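Local coordinates for protein walker-Type ATPase (Pyrococcus abyssi, PDB 2QEN) that binds ADP and a magnesium ion in a P-loop ATPase domain and is probably an ATP-hydrolysing enzyme, though its cellular role is unknown, at residues I58-R63 / K79-T84; E75-E80 / L111-V116; S83-F88 / K102-E107; K96-L101 / G124-E129. The protein carries 1 engineered substitution. All coordinates share one frame; numbering follows the deposited sequence.

Contact 1 of 4, residues I58-R63 / K79-T84; sequences ILIDCR and KELQST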
loop_
_atom_site.group_PDB
_atom_site.type_symbol
_atom_site.label_atom_id
_atom_site.label_comp_id
_atom_site.label_asym_id
_atom_site.label_seq_id
_atom_site.Cartn_x
_atom_site.Cartn_y
_atom_site.Cartn_z
ATOM N N ILE A 58 12.666 -3.040 9.795
ATOM C CA ILE A 58 12.725 -1.740 9.136
ATOM C C ILE A 58 11.721 -1.648 7.986
ATOM O O ILE A 58 11.401 -2.648 7.330
ATOM C CB ILE A 58 14.158 -1.399 8.620
ATOM C CG1 ILE A 58 14.720 -2.548 7.773
ATOM C CG2 ILE A 58 15.057 -1.034 9.786
ATOM C CD1 ILE A 58 16.156 -2.324 7.296
ATOM N N LEU A 59 11.215 -0.442 7.764
ATOM C CA LEU A 59 10.258 -0.191 6.693
ATOM C C LEU A 59 10.896 0.751 5.677
ATOM O O LEU A 59 11.269 1.887 6.006
ATOM C CB LEU A 59 8.932 0.377 7.254
ATOM C CG LEU A 59 7.742 0.688 6.324
ATOM C CD1 LEU A 59 7.504 -0.460 5.399
ATOM C CD2 LEU A 59 6.439 0.953 7.123
ATOM N N ILE A 60 11.032 0.260 4.446
ATOM C CA ILE A 60 11.553 1.061 3.339
ATOM C C ILE A 60 10.411 1.487 2.414
ATOM O O ILE A 60 9.749 0.646 1.817
ATOM C CB ILE A 60 12.621 0.289 2.544
ATOM C CG1 ILE A 60 13.787 -0.090 3.469
ATOM C CG2 ILE A 60 13.150 1.136 1.361
ATOM C CD1 ILE A 60 14.393 -1.403 3.151
ATOM N N ASP A 61 10.199 2.799 2.311
ATOM C CA ASP A 61 9.185 3.388 1.439
ATOM C C ASP A 61 9.722 3.494 -0.001
ATOM O O ASP A 61 10.462 4.424 -0.343
ATOM C CB ASP A 61 8.753 4.767 1.967
ATOM C CG ASP A 61 7.457 5.275 1.313
ATOM O OD1 ASP A 61 7.188 4.944 0.133
ATOM O OD2 ASP A 61 6.698 6.009 1.983
ATOM N N CYS A 62 9.335 2.514 -0.819
ATOM C CA CYS A 62 9.779 2.391 -2.206
ATOM C C CYS A 62 9.209 3.482 -3.112
ATOM O O CYS A 62 9.864 3.895 -4.074
ATOM C CB CYS A 62 9.425 1.003 -2.749
ATOM S SG CYS A 62 10.184 -0.344 -1.794
ATOM N N ARG A 63 7.996 3.949 -2.811
ATOM C CA ARG A 63 7.409 5.051 -3.565
ATOM C C ARG A 63 8.190 6.358 -3.351
ATOM O O ARG A 63 8.525 7.055 -4.320
ATOM C CB ARG A 63 5.916 5.216 -3.231
ATOM C CG ARG A 63 5.271 6.434 -3.891
ATOM C CD ARG A 63 3.901 6.085 -4.412
ATOM N NE ARG A 63 3.029 7.243 -4.618
ATOM C CZ ARG A 63 3.044 8.047 -5.683
ATOM N NH1 ARG A 63 3.925 7.874 -6.666
ATOM N NH2 ARG A 63 2.177 9.049 -5.744
ATOM N N LYS A 79 21.680 3.725 1.181
ATOM C CA LYS A 79 21.637 4.897 2.064
ATOM C C LYS A 79 20.330 4.945 2.884
ATOM O O LYS A 79 20.350 5.326 4.062
ATOM C CB LYS A 79 21.842 6.205 1.266
ATOM C CG LYS A 79 22.109 7.446 2.129
ATOM C CD LYS A 79 22.272 8.727 1.284
ATOM C CE LYS A 79 22.163 9.995 2.146
ATOM N NZ LYS A 79 22.330 11.278 1.371
ATOM N N GLU A 80 19.213 4.557 2.256
ATOM C CA GLU A 80 17.894 4.460 2.927
ATOM C C GLU A 80 17.807 3.322 3.968
ATOM O O GLU A 80 17.240 3.504 5.038
ATOM C CB GLU A 80 16.749 4.367 1.902
ATOM C CG GLU A 80 15.335 4.419 2.490
ATOM C CD GLU A 80 14.947 5.781 3.079
ATOM O OE1 GLU A 80 15.497 6.828 2.647
ATOM O OE2 GLU A 80 14.063 5.804 3.970
ATOM N N LEU A 81 18.356 2.156 3.654
ATOM C CA LEU A 81 18.525 1.092 4.659
ATOM C C LEU A 81 19.332 1.568 5.872
ATOM O O LEU A 81 18.962 1.294 7.015
ATOM C CB LEU A 81 19.204 -0.130 4.051
ATOM C CG LEU A 81 18.379 -1.041 3.144
ATOM C CD1 LEU A 81 19.271 -1.770 2.138
ATOM C CD2 LEU A 81 17.595 -2.038 3.979
ATOM N N GLN A 82 20.426 2.282 5.604
ATOM C CA GLN A 82 21.275 2.843 6.648
ATOM C C GLN A 82 20.535 3.827 7.549
ATOM O O GLN A 82 20.618 3.727 8.777
ATOM C CB GLN A 82 22.497 3.532 6.037
ATOM C CG GLN A 82 23.573 2.576 5.519
ATOM C CD GLN A 82 24.699 3.306 4.809
ATOM O OE1 GLN A 82 24.471 4.262 4.068
ATOM N NE2 GLN A 82 25.921 2.859 5.036
ATOM N N SER A 83 19.813 4.772 6.945
ATOM C CA SER A 83 19.143 5.820 7.715
ATOM C C SER A 83 17.891 5.319 8.438
ATOM O O SER A 83 17.510 5.871 9.459
ATOM C CB SER A 83 18.826 7.043 6.845
ATOM O OG SER A 83 17.853 6.743 5.860
ATOM N N THR A 84 17.267 4.269 7.920
ATOM C CA THR A 84 16.054 3.729 8.534
ATOM C C THR A 84 16.349 2.940 9.812
ATOM O O THR A 84 15.547 2.936 10.745
ATOM C CB THR A 84 15.223 2.879 7.537
ATOM O OG1 THR A 84 14.908 3.676 6.388
ATOM C CG2 THR A 84 13.917 2.453 8.160
#

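Contact 2 of 4, residues E75-E80 / L111-V116; sequences EELIKE and LSLREV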
loop_
_atom_site.group_PDB
_atom_site.type_symbol
_atom_site.label_atom_id
_atom_site.label_comp_id
_atom_site.label_asym_id
_atom_site.label_seq_id
_atom_site.Cartn_x
_atom_site.Cartn_y
_atom_site.Cartn_z
ATOM N N GLU A 75 23.074 2.809 -4.565
ATOM C CA GLU A 75 23.560 3.721 -3.533
ATOM C C GLU A 75 22.433 4.361 -2.712
ATOM O O GLU A 75 22.532 4.453 -1.490
ATOM C CB GLU A 75 24.457 4.792 -4.146
ATOM C CG GLU A 75 24.977 5.792 -3.138
ATOM C CD GLU A 75 26.061 6.686 -3.695
ATOM O OE1 GLU A 75 26.604 6.366 -4.778
ATOM O OE2 GLU A 75 26.377 7.706 -3.043
ATOM N N GLU A 76 21.373 4.794 -3.387
ATOM C CA GLU A 76 20.221 5.417 -2.732
ATOM C C GLU A 76 19.459 4.445 -1.834
ATOM O O GLU A 76 19.086 4.792 -0.711
ATOM C CB GLU A 76 19.279 6.011 -3.784
ATOM C CG GLU A 76 19.721 7.370 -4.324
ATOM C CD GLU A 76 19.112 7.709 -5.676
ATOM O OE1 GLU A 76 18.325 6.895 -6.201
ATOM O OE2 GLU A 76 19.428 8.795 -6.219
ATOM N N LEU A 77 19.214 3.240 -2.346
ATOM C CA LEU A 77 18.555 2.195 -1.594
ATOM C C LEU A 77 19.375 1.877 -0.351
ATOM O O LEU A 77 18.838 1.806 0.750
ATOM C CB LEU A 77 18.411 0.928 -2.449
ATOM C CG LEU A 77 17.218 -0.031 -2.245
ATOM C CD1 LEU A 77 17.614 -1.461 -2.560
ATOM C CD2 LEU A 77 16.551 0.027 -0.874
ATOM N N ILE A 78 20.677 1.683 -0.529
ATOM C CA ILE A 78 21.552 1.351 0.603
ATOM C C ILE A 78 21.584 2.485 1.651
ATOM O O ILE A 78 21.472 2.221 2.857
ATOM C CB ILE A 78 22.952 0.863 0.146
ATOM C CG1 ILE A 78 22.780 -0.441 -0.658
ATOM C CG2 ILE A 78 23.866 0.641 1.350
ATOM C CD1 ILE A 78 24.037 -1.058 -1.162
ATOM N N LYS A 79 21.680 3.725 1.181
ATOM C CA LYS A 79 21.637 4.897 2.064
ATOM C C LYS A 79 20.330 4.945 2.884
ATOM O O LYS A 79 20.350 5.326 4.062
ATOM C CB LYS A 79 21.842 6.205 1.266
ATOM C CG LYS A 79 22.109 7.446 2.129
ATOM C CD LYS A 79 22.272 8.727 1.284
ATOM C CE LYS A 79 22.163 9.995 2.146
ATOM N NZ LYS A 79 22.330 11.278 1.371
ATOM N N GLU A 80 19.213 4.557 2.256
ATOM C CA GLU A 80 17.894 4.460 2.927
ATOM C C GLU A 80 17.807 3.322 3.968
ATOM O O GLU A 80 17.240 3.504 5.038
ATOM C CB GLU A 80 16.749 4.367 1.902
ATOM C CG GLU A 80 15.335 4.419 2.490
ATOM C CD GLU A 80 14.947 5.781 3.079
ATOM O OE1 GLU A 80 15.497 6.828 2.647
ATOM O OE2 GLU A 80 14.063 5.804 3.970
ATOM N N LEU A 111 29.198 -0.644 -0.776
ATOM C CA LEU A 111 28.479 -1.776 -0.170
ATOM C C LEU A 111 27.633 -2.526 -1.202
ATOM O O LEU A 111 27.064 -1.914 -2.103
ATOM C CB LEU A 111 27.559 -1.299 0.974
ATOM C CG LEU A 111 28.132 -0.987 2.362
ATOM C CD1 LEU A 111 27.151 -0.175 3.199
ATOM C CD2 LEU A 111 28.538 -2.260 3.096
ATOM N N SER A 112 27.552 -3.847 -1.066
ATOM C CA SER A 112 26.597 -4.638 -1.840
ATOM C C SER A 112 25.325 -4.901 -1.026
ATOM O O SER A 112 25.344 -4.893 0.209
ATOM C CB SER A 112 27.217 -5.957 -2.316
ATOM O OG SER A 112 27.204 -6.951 -1.313
ATOM N N LEU A 113 24.220 -5.130 -1.729
ATOM C CA LEU A 113 22.961 -5.465 -1.092
ATOM C C LEU A 113 23.045 -6.750 -0.274
ATOM O O LEU A 113 22.478 -6.842 0.808
ATOM C CB LEU A 113 21.856 -5.584 -2.143
ATOM C CG LEU A 113 21.387 -4.308 -2.843
ATOM C CD1 LEU A 113 20.465 -4.718 -3.962
ATOM C CD2 LEU A 113 20.671 -3.363 -1.867
ATOM N N ARG A 114 23.752 -7.736 -0.814
ATOM C CA ARG A 114 23.922 -9.029 -0.176
ATOM C C ARG A 114 24.682 -8.941 1.155
ATOM O O ARG A 114 24.291 -9.581 2.128
ATOM C CB ARG A 114 24.653 -9.953 -1.130
ATOM C CG ARG A 114 24.382 -11.402 -0.913
ATOM C CD ARG A 114 24.163 -12.085 -2.249
ATOM N NE ARG A 114 24.713 -13.430 -2.204
ATOM C CZ ARG A 114 24.443 -14.397 -3.073
ATOM N NH1 ARG A 114 23.605 -14.206 -4.084
ATOM N NH2 ARG A 114 25.024 -15.565 -2.911
ATOM N N GLU A 115 25.752 -8.144 1.164
ATOM C CA GLU A 115 26.560 -7.790 2.347
ATOM C C GLU A 115 25.682 -7.247 3.481
ATOM O O GLU A 115 25.762 -7.716 4.614
ATOM C CB GLU A 115 27.560 -6.707 1.926
ATOM C CG GLU A 115 28.797 -6.518 2.760
ATOM C CD GLU A 115 29.787 -5.521 2.112
ATOM O OE1 GLU A 115 29.519 -5.020 0.979
ATOM O OE2 GLU A 115 30.841 -5.243 2.734
ATOM N N VAL A 116 24.841 -6.264 3.148
ATOM C CA VAL A 116 23.909 -5.632 4.074
ATOM C C VAL A 116 22.898 -6.633 4.635
ATOM O O VAL A 116 22.650 -6.665 5.848
ATOM C CB VAL A 116 23.150 -4.453 3.383
ATOM C CG1 VAL A 116 21.954 -3.958 4.245
ATOM C CG2 VAL A 116 24.122 -3.305 3.027
#

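Contact 3 of 4, residues S83-F88 / K102-E107; sequences STISPF and KFLTLE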
loop_
_atom_site.group_PDB
_atom_site.type_symbol
_atom_site.label_atom_id
_atom_site.label_comp_id
_atom_site.label_asym_id
_atom_site.label_seq_id
_atom_site.Cartn_x
_atom_site.Cartn_y
_atom_site.Cartn_z
ATOM N N SER A 83 19.813 4.772 6.945
ATOM C CA SER A 83 19.143 5.820 7.715
ATOM C C SER A 83 17.891 5.319 8.438
ATOM O O SER A 83 17.510 5.871 9.459
ATOM C CB SER A 83 18.826 7.043 6.845
ATOM O OG SER A 83 17.853 6.743 5.860
ATOM N N THR A 84 17.267 4.269 7.920
ATOM C CA THR A 84 16.054 3.729 8.534
ATOM C C THR A 84 16.349 2.940 9.812
ATOM O O THR A 84 15.547 2.936 10.745
ATOM C CB THR A 84 15.223 2.879 7.537
ATOM O OG1 THR A 84 14.908 3.676 6.388
ATOM C CG2 THR A 84 13.917 2.453 8.160
ATOM N N ILE A 85 17.495 2.274 9.846
ATOM C CA ILE A 85 17.907 1.534 11.038
ATOM C C ILE A 85 18.715 2.392 12.009
ATOM O O ILE A 85 19.102 1.920 13.074
ATOM C CB ILE A 85 18.655 0.206 10.682
ATOM C CG1 ILE A 85 18.544 -0.817 11.824
ATOM C CG2 ILE A 85 20.094 0.466 10.269
ATOM C CD1 ILE A 85 18.835 -2.252 11.385
ATOM N N SER A 86 18.959 3.650 11.643
ATOM C CA SER A 86 19.696 4.591 12.502
ATOM C C SER A 86 18.759 5.561 13.246
ATOM O O SER A 86 17.642 5.797 12.789
ATOM C CB SER A 86 20.743 5.348 11.679
ATOM O OG SER A 86 21.719 4.445 11.159
ATOM N N PRO A 87 19.186 6.089 14.421
ATOM C CA PRO A 87 20.373 5.714 15.202
ATOM C C PRO A 87 20.244 4.284 15.711
ATOM O O PRO A 87 19.244 3.935 16.340
ATOM C CB PRO A 87 20.370 6.709 16.374
ATOM C CG PRO A 87 18.971 7.213 16.460
ATOM C CD PRO A 87 18.438 7.191 15.058
ATOM N N PHE A 88 21.242 3.460 15.412
ATOM C CA PHE A 88 21.189 2.050 15.767
ATOM C C PHE A 88 21.247 1.797 17.282
ATOM O O PHE A 88 20.729 0.793 17.760
ATOM C CB PHE A 88 22.269 1.252 15.019
ATOM C CG PHE A 88 22.127 -0.240 15.165
ATOM C CD1 PHE A 88 20.890 -0.860 14.960
ATOM C CD2 PHE A 88 23.214 -1.022 15.530
ATOM C CE1 PHE A 88 20.748 -2.234 15.112
ATOM C CE2 PHE A 88 23.079 -2.394 15.679
ATOM C CZ PHE A 88 21.844 -3.001 15.471
ATOM N N LYS A 102 28.323 -3.520 10.925
ATOM C CA LYS A 102 29.455 -2.984 10.169
ATOM C C LYS A 102 29.027 -2.020 9.053
ATOM O O LYS A 102 29.654 -0.974 8.861
ATOM C CB LYS A 102 30.307 -4.127 9.595
ATOM C CG LYS A 102 31.504 -3.674 8.754
ATOM C CD LYS A 102 32.675 -4.650 8.803
ATOM C CE LYS A 102 33.883 -4.065 8.075
ATOM N NZ LYS A 102 35.185 -4.686 8.483
ATOM N N PHE A 103 27.951 -2.356 8.340
ATOM C CA PHE A 103 27.605 -1.616 7.126
ATOM C C PHE A 103 27.230 -0.148 7.378
ATOM O O PHE A 103 27.218 0.662 6.460
ATOM C CB PHE A 103 26.580 -2.374 6.249
ATOM C CG PHE A 103 25.141 -2.200 6.669
ATOM C CD1 PHE A 103 24.381 -1.135 6.181
ATOM C CD2 PHE A 103 24.543 -3.108 7.535
ATOM C CE1 PHE A 103 23.039 -0.964 6.563
ATOM C CE2 PHE A 103 23.204 -2.953 7.923
ATOM C CZ PHE A 103 22.453 -1.873 7.436
ATOM N N LEU A 104 26.964 0.187 8.636
ATOM C CA LEU A 104 26.595 1.553 9.012
ATOM C C LEU A 104 27.769 2.526 8.997
ATOM O O LEU A 104 27.565 3.729 8.827
ATOM C CB LEU A 104 25.915 1.584 10.385
ATOM C CG LEU A 104 24.573 0.870 10.532
ATOM C CD1 LEU A 104 24.036 1.126 11.931
ATOM C CD2 LEU A 104 23.575 1.337 9.479
ATOM N N THR A 105 28.983 1.998 9.175
ATOM C CA THR A 105 30.210 2.794 9.107
ATOM C C THR A 105 30.614 3.052 7.657
ATOM O O THR A 105 31.408 3.979 7.387
ATOM C CB THR A 105 31.402 2.079 9.796
ATOM O OG1 THR A 105 30.970 1.456 11.008
ATOM C CG2 THR A 105 32.511 3.070 10.122
ATOM N N LEU A 106 30.071 2.228 6.732
ATOM C CA LEU A 106 30.565 2.193 5.341
ATOM C C LEU A 106 29.756 3.094 4.415
ATOM O O LEU A 106 28.532 3.217 4.564
ATOM C CB LEU A 106 30.596 0.728 4.793
ATOM C CG LEU A 106 31.489 -0.275 5.623
ATOM C CD1 LEU A 106 31.782 -1.620 4.845
ATOM C CD2 LEU A 106 32.847 0.393 6.017
ATOM N N GLU A 107 30.449 3.718 3.459
ATOM C CA GLU A 107 29.809 4.549 2.432
ATOM C C GLU A 107 28.996 3.679 1.477
ATOM O O GLU A 107 29.477 2.637 1.038
ATOM C CB GLU A 107 30.844 5.402 1.665
ATOM C CG GLU A 107 32.132 4.673 1.291
ATOM C CD GLU A 107 33.191 5.588 0.680
ATOM O OE1 GLU A 107 32.827 6.477 -0.126
ATOM O OE2 GLU A 107 34.395 5.411 0.993
#

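Contact 4 of 4, residues K96-L101 / G124-E129; sequences KISLNL and GEELGE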
loop_
_atom_site.group_PDB
_atom_site.type_symbol
_atom_site.label_atom_id
_atom_site.label_comp_id
_atom_site.label_asym_id
_atom_site.label_seq_id
_atom_site.Cartn_x
_atom_site.Cartn_y
_atom_site.Cartn_z
ATOM N N LYS A 96 17.400 -4.579 23.031
ATOM C CA LYS A 96 18.480 -5.145 23.845
ATOM C C LYS A 96 19.411 -6.021 23.015
ATOM O O LYS A 96 19.554 -7.214 23.275
ATOM C CB LYS A 96 17.916 -5.893 25.062
ATOM C CG LYS A 96 17.076 -5.019 25.991
ATOM C CD LYS A 96 17.929 -4.187 26.949
ATOM C CE LYS A 96 17.087 -3.093 27.602
ATOM N NZ LYS A 96 17.672 -2.561 28.877
ATOM N N ILE A 97 20.024 -5.406 22.006
ATOM C CA ILE A 97 20.953 -6.073 21.085
ATOM C C ILE A 97 22.402 -5.699 21.407
ATOM O O ILE A 97 22.724 -4.522 21.574
ATOM C CB ILE A 97 20.662 -5.687 19.609
ATOM C CG1 ILE A 97 19.255 -6.128 19.200
ATOM C CG2 ILE A 97 21.702 -6.301 18.672
ATOM C CD1 ILE A 97 18.646 -5.326 18.049
ATOM N N SER A 98 23.269 -6.704 21.481
ATOM C CA SER A 98 24.694 -6.480 21.720
ATOM C C SER A 98 25.493 -6.324 20.418
ATOM O O SER A 98 26.445 -5.543 20.361
ATOM C CB SER A 98 25.272 -7.605 22.583
ATOM O OG SER A 98 25.006 -8.870 22.004
ATOM N N LEU A 99 25.099 -7.070 19.386
ATOM C CA LEU A 99 25.696 -6.971 18.037
ATOM C C LEU A 99 25.741 -5.555 17.467
ATOM O O LEU A 99 24.798 -4.781 17.631
ATOM C CB LEU A 99 24.927 -7.844 17.040
ATOM C CG LEU A 99 25.384 -9.249 16.640
ATOM C CD1 LEU A 99 24.790 -9.549 15.273
ATOM C CD2 LEU A 99 26.909 -9.408 16.600
ATOM N N ASN A 100 26.841 -5.234 16.794
ATOM C CA ASN A 100 26.962 -4.006 16.020
ATOM C C ASN A 100 26.858 -4.317 14.528
ATOM O O ASN A 100 27.155 -5.436 14.092
ATOM C CB ASN A 100 28.293 -3.305 16.306
ATOM C CG ASN A 100 28.344 -2.660 17.690
ATOM O OD1 ASN A 100 27.372 -2.051 18.150
ATOM N ND2 ASN A 100 29.494 -2.774 18.351
ATOM N N LEU A 101 26.433 -3.328 13.750
ATOM C CA LEU A 101 26.341 -3.478 12.311
ATOM C C LEU A 101 27.483 -2.750 11.621
ATOM O O LEU A 101 27.594 -1.520 11.724
ATOM C CB LEU A 101 24.989 -2.971 11.789
ATOM C CG LEU A 101 23.734 -3.819 12.035
ATOM C CD1 LEU A 101 22.484 -3.032 11.648
ATOM C CD2 LEU A 101 23.801 -5.134 11.257
ATOM N N GLY A 124 19.285 -10.974 13.140
ATOM C CA GLY A 124 18.139 -11.862 13.287
ATOM C C GLY A 124 18.438 -13.093 14.123
ATOM O O GLY A 124 17.582 -13.559 14.876
ATOM N N GLU A 125 19.656 -13.617 13.986
ATOM C CA GLU A 125 20.108 -14.791 14.734
ATOM C C GLU A 125 20.088 -14.573 16.233
ATOM O O GLU A 125 19.804 -15.502 16.988
ATOM C CB GLU A 125 21.525 -15.189 14.319
ATOM C CG GLU A 125 21.571 -16.164 13.172
ATOM C CD GLU A 125 22.983 -16.411 12.652
ATOM O OE1 GLU A 125 23.967 -16.264 13.417
ATOM O OE2 GLU A 125 23.095 -16.764 11.461
ATOM N N GLU A 126 20.424 -13.359 16.658
ATOM C CA GLU A 126 20.409 -13.022 18.067
ATOM C C GLU A 126 18.978 -12.807 18.558
ATOM O O GLU A 126 18.599 -13.308 19.628
ATOM C CB GLU A 126 21.261 -11.787 18.350
ATOM C CG GLU A 126 21.247 -11.415 19.827
ATOM C CD GLU A 126 22.208 -10.304 20.198
ATOM O OE1 GLU A 126 23.063 -9.933 19.359
ATOM O OE2 GLU A 126 22.106 -9.810 21.342
ATOM N N LEU A 127 18.197 -12.075 17.767
ATOM C CA LEU A 127 16.836 -11.694 18.126
ATOM C C LEU A 127 15.832 -12.831 17.957
ATOM O O LEU A 127 14.802 -12.869 18.639
ATOM C CB LEU A 127 16.386 -10.492 17.277
ATOM C CG LEU A 127 17.088 -9.150 17.502
ATOM C CD1 LEU A 127 17.084 -8.308 16.234
ATOM C CD2 LEU A 127 16.414 -8.415 18.623
ATOM N N GLY A 128 16.137 -13.752 17.046
ATOM C CA GLY A 128 15.182 -14.771 16.623
ATOM C C GLY A 128 14.875 -14.574 15.155
ATOM O O GLY A 128 15.019 -15.502 14.350
ATOM N N GLU A 129 14.526 -13.331 14.818
ATOM C CA GLU A 129 14.051 -12.934 13.501
ATOM C C GLU A 129 14.272 -11.435 13.331
ATOM O O GLU A 129 14.055 -10.663 14.277
ATOM C CB GLU A 129 12.541 -13.166 13.454
ATOM C CG GLU A 129 11.966 -13.436 12.115
ATOM C CD GLU A 129 10.692 -14.223 12.231
ATOM O OE1 GLU A 129 9.644 -13.625 12.544
ATOM O OE2 GLU A 129 10.738 -15.453 12.004
#

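Contact 1 of 4, residues I58-R63 / K79-T84
Leu81 on helix 74-84 brings its CD2 methyl against Ile58 and Ile60, alternate residues of strand 57-61. This methyl is shared by both isoleucines. Ile58 CD1 meets Leu81 CD2 at 3.6 Å, the two side chains crossing at about a right angle. Ile60 CD1 presses harder, 3.4 Å from Leu81 CD2, closer than an ordinary van der Waals approach. Ile58 reaches the helix because its CG1 sits between the backbone N and the carbonyl carbon (chi1 51°) and the chain then runs straight on to CD1. Elsewhere Ile60 CG2 slides past the aliphatic CG of Glu80, 4.1 Å away, and Thr84 CG2 packs on Ile58 CB at 3.9 Å and comes to 3.5 Å from Leu59 O.

The hydroxyl of Thr84 is used within the helix. Thr84 OG1 donates to Glu80 O over 2.7 Å, tilted 32° from the carbonyl plane, while Thr84 N reaches the same oxygen from the opposite face. Threonine suits this place: its hydroxyl is spent on the helix, and its methyl is left for the strand.

The strand's backbone pairs with strand 130-135, and Leu59 points away from helix 74-84 toward helix 44-54, so helix 74-84 packs against one face of an outermost strand of the parallel sheet. With no hydrogen bond crossing it, the contact probably relies on close fit and the burial of hydrocarbon.

Contact 2 of 4, residues E75-E80 / L111-V116
Ile78 is the central side chain of this contact, with three of its carbons touching segment 111-116. Its CG2 lies 3.9 Å from Leu111 CD1, its CG1 is 3.8 Å from Leu113 CD2, and its CD1 comes to 3.3 Å from Leu111 O, resting on the backbone just ahead of helix 113-127. The branches divide the work because CG2 stands anti to the backbone N and CG1 anti to the carbonyl carbon (chi1 -63°): CG2 goes to the Leu111 side chain, while the CG1 arm passes Leu113 CD2 and ends with CD1 on the Leu111 carbonyl. Val116 CG2 adds a looser touch on Ile78 CG2. Leu77 CD1 meets Leu113 CD2 at 3.7 Å, the two leucines crossing at about a right angle, so Leu113 CD2 is shared between Leu77 and Ile78.

The hydrogen bonds belong to the helix start itself. Ser112 and Glu115 form a capping box: Glu115 N donates to Ser112 OG over 3.1 Å, and Ser112 N returns a nearly straight bond (172°) to Glu115 OE1. Serine fits the N-cap because its short hydroxyl can accept from an amide of the first turn. The box probably helps to hold the backbone on which Leu111 and Leu113 sit.

Helix 74-84 thus meets the start of helix 113-127 and Leu111 shortly ahead of it. Helix 149-161 adds Leu151 against Leu77 and Leu154 against Leu113, Leu65 of helix 62-67 also touches Leu77, and Val116 packs further on Leu81.

Contact 3 of 4, residues S83-F88 / K102-E107
Phe103 and Ser86, one from each side of the contact, are both bonded to Gln82 of helix 74-84: Gln82 NE2 donates to Phe103 O and also to Leu106 O, while Gln82 O accepts from Ser86 OG. An amide nitrogen with two hydrogens suits the task of holding two carbonyls of a turn that lacks regular helix bonds. Within that turn Thr105 N donates to Lys102 O over 3.1 Å.

No hydrogen bond joins the two segments directly; the touches are mostly hydrocarbon, and Leu104 carries most of them. Its CG lies anti to the carbonyl carbon (chi1 -64°), and the fork beyond sends its two methyls to different partners, which is what a leucine can do here. CD2 meets Ile85 CG2 at 3.7 Å, while CD1 settles 3.6 Å from Phe88 CB and approaches the ring obliquely. Leu104 crosses both Ile85 and Phe88 at about a right angle. Ser86 OG lies 4.0 Å from Leu104 CD2. Ile85 CG2 also reaches Phe103 CZ, 4.4 Å away and again oblique to the ring. With an alanine in place of Leu104, Phe88 CB would probably lose its methyl neighbour, and Ile85 would be left with the looser touch of Phe103 on this turn.

The contact joins the link between helices 74-84 and 88-95 to the loop that leads to helix 113-127. Helix 113-127 packs on the same side chains, Val116 against Phe103, Leu120 against Ile85 and Leu123 against Phe88, while Ile85 also touches Ile58 of strand 57-61.

Contact 4 of 4, residues K96-L101 / G124-E129
Ile97 and Leu127 bring their CA atoms to 7.6 Å where the irregular segment 96-101 passes the end of helix 113-127, and each adjoins a residue of positive phi, Lys96 as helix 88-95 ends and Gly128 as helix 113-127 ends. At Gly128 a side chain would jam against the carbonyl O of Leu127, so glycine suits the turn.

Glu126 carries the polar side. Its chain stretches out from the helix, CG anti to the backbone N (chi1 180°), and sets its carboxylate against Ser98. Ser98 OG donates to Glu126 OE2 over 3.1 Å, meeting it on the syn side, 28° out of the carboxylate plane. Ser98 N adds a weak but straight bond to Glu126 OE2 of 3.3 Å and 174°. The other oxygen, Glu126 OE1, lies 3.6 Å from Leu99 CB, and the two side chains run past each other in opposite directions.

The apolar side is Ile97 on Leu127, crossing at about a right angle, with Ile97 CG1 3.7 Å from Leu127 CD2 and Ile97 CD1 3.8 Å from Leu127 CD1. Were Ile97 a glycine, the Leu127 methyls would probably lose this backing and a gap would open beside Phe91 and Leu123.

A branched, hydrophobic residue suits this buried place, for Ile97 touches both neighbouring helices: Phe91 and Gln92 of helix 88-95 and Leu123 of helix 113-127, while Leu127 reaches Phe95.

Contacts 2 and 3 are buried, contact 1 is partly so, and contact 4 lies at the surface. Helix 74-84 serves the first three: its flank lies on strand 57-61 in contact 1 and on the start of helix 113-127 in contact 2, while its end and the link after it meet a loop turn in contact 3. Helix 113-127 is used at its start by contact 2 and at its end by contact 4. No hydrogen bond crosses contacts 1 to 3 directly, though Gln82 links contacts 1 and 3; in contact 4 a glutamate accepts hydrogen bonds from a serine. Leu111 touches Phe103 between contacts 2 and 3, and Leu101 joins Ile85 and Phe88 between contacts 3 and 4.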